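Local coordinates for guanine nucleotide exchange protein (Legionella pneumophila, PDB 1XSZ), which probably acts as a guanine nucleotide exchange factor for ADP-ribosylation factor (Arf) GTPases, through a Sec7 domain followed by a capping domain, at residues F89-L93 against F116-Y120. Sequence-based numbering, arbitrary orientation.
Sequences FVEGL and FSGAY
Phe89 drives one edge of its ring into the face of Tyr120, CD1 coming within 3.4 Å of Tyr120 CE2. The planes stand at 87°, a nearly ideal T-shaped pair, and the point of entry is offset toward the rim of the tyrosine ring. Further out, Tyr120 OH lies 3.7 Å from Phe89 CB, alongside the start of the phenylalanine side chain. The third member of this aromatic cluster, Phe116, turns its own edge to the face of Phe89 in a looser, offset edge-to-face pair, with centroids 5.7 Å apart. Phe89 is thus the edge partner in one pair and the face partner in the other.

Of the three, Phe116 has the most surface covered by the opposite segment. With its CG anti to the backbone N (chi1 166°), the ring reaches across to the opposing helix, where its CZ comes to 3.5 Å from Leu93 N and its CE1 to 3.6 Å from Gly92 C. Having no side chain, Gly92 meets the ring with its backbone. Leu93 CD1 makes a CH-pi contact over one ring face, 3.9 Å from the centroid, while Tyr120 CB covers the opposite face from within its own helix. The close packing is confined to the facing sides of the two helices. Glu91, whose end leads away, and Gly118 and Ala119, too distant to touch the other segment, are partly exposed; Val90 also points away but is buried against helix 179-191.

The example illustrates how large rings can bridge two helical segments whose axes pass 11.2 Å apart, at 131°. Within the all-helical Sec7 domain, helix 89-98 here packs on helix 106-123; Phe84 and Phe96 extend the aromatic packing around Phe116, and Phe89 also touches helices 131-149 and 179-191.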
ATOM      1  N   PHE A  89      14.464 -15.240  11.863  1.00 13.29           N
ATOM      2  CA  PHE A  89      13.396 -14.259  11.707  1.00 12.60           C
ATOM      3  C   PHE A  89      13.758 -13.210  10.657  1.00 12.24           C
ATOM      4  O   PHE A  89      12.964 -12.919   9.762  1.00 12.70           O
ATOM      5  CB  PHE A  89      13.116 -13.557  13.038  1.00 13.86           C
ATOM      6  CG  PHE A  89      12.061 -12.492  12.946  1.00 12.64           C
ATOM      7  CD1 PHE A  89      10.713 -12.830  12.960  1.00 14.33           C
ATOM      8  CD2 PHE A  89      12.415 -11.155  12.804  1.00 13.87           C
ATOM      9  CE1 PHE A  89       9.726 -11.856  12.833  1.00 15.58           C
ATOM     10  CE2 PHE A  89      11.431 -10.171  12.675  1.00 14.42           C
ATOM     11  CZ  PHE A  89      10.092 -10.521  12.690  1.00 14.89           C
ATOM     12  N   VAL A  90      14.957 -12.650  10.768  1.00 10.95           N
ATOM     13  CA  VAL A  90      15.380 -11.621   9.831  1.00 11.24           C
ATOM     14  C   VAL A  90      15.503 -12.162   8.418  1.00 12.16           C
ATOM     15  O   VAL A  90      15.108 -11.495   7.468  1.00 12.44           O
ATOM     16  CB  VAL A  90      16.702 -10.968  10.283  1.00 12.17           C
ATOM     17  CG1 VAL A  90      17.183  -9.961   9.243  1.00 13.94           C
ATOM     18  CG2 VAL A  90      16.476 -10.254  11.617  1.00 13.50           C
ATOM     19  N   GLU A  91      16.037 -13.369   8.263  0.50  9.72           N
ATOM     20  CA  GLU A  91      16.179 -13.926   6.922  0.50  9.65           C
ATOM     21  C   GLU A  91      14.809 -14.210   6.315  0.50  9.72           C
ATOM     22  O   GLU A  91      14.600 -13.997   5.121  0.50  8.79           O
ATOM     23  CB  GLU A  91      17.016 -15.205   6.950  0.50 11.67           C
ATOM     24  CG  GLU A  91      17.356 -15.754   5.563  0.50 16.29           C
ATOM     25  CD  GLU A  91      18.228 -14.816   4.737  0.50 17.96           C
ATOM     26  OE1 GLU A  91      18.533 -15.162   3.575  0.50 19.97           O
ATOM     27  OE2 GLU A  91      18.613 -13.740   5.238  0.50 20.28           O
ATOM     28  N   GLY A  92      13.876 -14.685   7.131  1.00 11.37           N
ATOM     29  CA  GLY A  92      12.539 -14.954   6.628  1.00 11.33           C
ATOM     30  C   GLY A  92      11.885 -13.664   6.164  1.00 12.30           C
ATOM     31  O   GLY A  92      11.280 -13.612   5.091  1.00 12.33           O
ATOM     32  N   LEU A  93      12.008 -12.616   6.971  1.00 12.91           N
ATOM     33  CA  LEU A  93      11.419 -11.331   6.611  1.00 12.71           C
ATOM     34  C   LEU A  93      12.082 -10.784   5.346  1.00 12.06           C
ATOM     35  O   LEU A  93      11.410 -10.199   4.494  1.00 11.28           O
ATOM     36  CB  LEU A  93      11.568 -10.350   7.776  1.00 13.09           C
ATOM     37  CG  LEU A  93      10.971  -8.947   7.615  1.00 11.78           C
ATOM     38  CD1 LEU A  93       9.536  -9.014   7.112  1.00 13.10           C
ATOM     39  CD2 LEU A  93      11.021  -8.240   8.963  1.00 14.05           C
ATOM     40  N   PHE A 116       3.078 -11.674   6.817  1.00 13.76           N
ATOM     41  CA  PHE A 116       4.322 -12.347   7.156  1.00 13.41           C
ATOM     42  C   PHE A 116       4.376 -12.696   8.639  1.00 14.53           C
ATOM     43  O   PHE A 116       4.713 -13.822   9.006  1.00 14.45           O
ATOM     44  CB  PHE A 116       5.526 -11.462   6.842  1.00 14.28           C
ATOM     45  CG  PHE A 116       6.795 -11.948   7.478  1.00 15.31           C
ATOM     46  CD1 PHE A 116       7.502 -13.011   6.930  1.00 14.62           C
ATOM     47  CD2 PHE A 116       7.233 -11.400   8.680  1.00 16.49           C
ATOM     48  CE1 PHE A 116       8.628 -13.526   7.577  1.00 16.64           C
ATOM     49  CE2 PHE A 116       8.355 -11.909   9.330  1.00 15.90           C
ATOM     50  CZ  PHE A 116       9.049 -12.972   8.778  1.00 16.98           C
ATOM     51  N   SER A 117       4.058 -11.727   9.491  0.50 14.02           N
ATOM     52  CA  SER A 117       4.101 -11.944  10.934  0.50 15.40           C
ATOM     53  C   SER A 117       3.224 -13.115  11.362  0.50 16.51           C
ATOM     54  O   SER A 117       3.614 -13.911  12.215  0.50 16.16           O
ATOM     55  CB  SER A 117       3.681 -10.672  11.679  0.50 17.08           C
ATOM     56  OG  SER A 117       2.336 -10.328  11.407  0.50 20.06           O
ATOM     57  N   GLY A 118       2.041 -13.222  10.768  1.00 16.08           N
ATOM     58  CA  GLY A 118       1.150 -14.316  11.112  1.00 17.97           C
ATOM     59  C   GLY A 118       1.688 -15.659  10.653  1.00 18.30           C
ATOM     60  O   GLY A 118       1.612 -16.649  11.389  1.00 20.81           O
ATOM     61  N   ALA A 119       2.228 -15.704   9.440  1.00 19.57           N
ATOM     62  CA  ALA A 119       2.772 -16.941   8.890  1.00 19.09           C
ATOM     63  C   ALA A 119       4.050 -17.361   9.602  1.00 21.21           C
ATOM     64  O   ALA A 119       4.285 -18.554   9.812  1.00 22.57           O
ATOM     65  CB  ALA A 119       3.036 -16.782   7.399  1.00 19.50           C
ATOM     66  N   TYR A 120       4.879 -16.386   9.965  1.00 22.16           N
ATOM     67  CA  TYR A 120       6.122 -16.680  10.663  1.00 23.36           C
ATOM     68  C   TYR A 120       5.790 -17.384  11.964  1.00 24.34           C
ATOM     69  O   TYR A 120       6.379 -18.413  12.294  1.00 23.38           O
ATOM     70  CB  TYR A 120       6.899 -15.402  10.988  1.00 24.90           C
ATOM     71  CG  TYR A 120       8.150 -15.687  11.792  1.00 25.69           C
ATOM     72  CD1 TYR A 120       9.267 -16.257  11.189  1.00 24.97           C
ATOM     73  CD2 TYR A 120       8.188 -15.463  13.170  1.00 24.24           C
ATOM     74  CE1 TYR A 120      10.391 -16.609  11.935  1.00 23.75           C
ATOM     75  CE2 TYR A 120       9.311 -15.812  13.929  1.00 25.08           C
ATOM     76  CZ  TYR A 120      10.406 -16.386  13.300  1.00 23.85           C
ATOM     77  OH  TYR A 120      11.511 -16.753  14.033  1.00 25.52           O
TER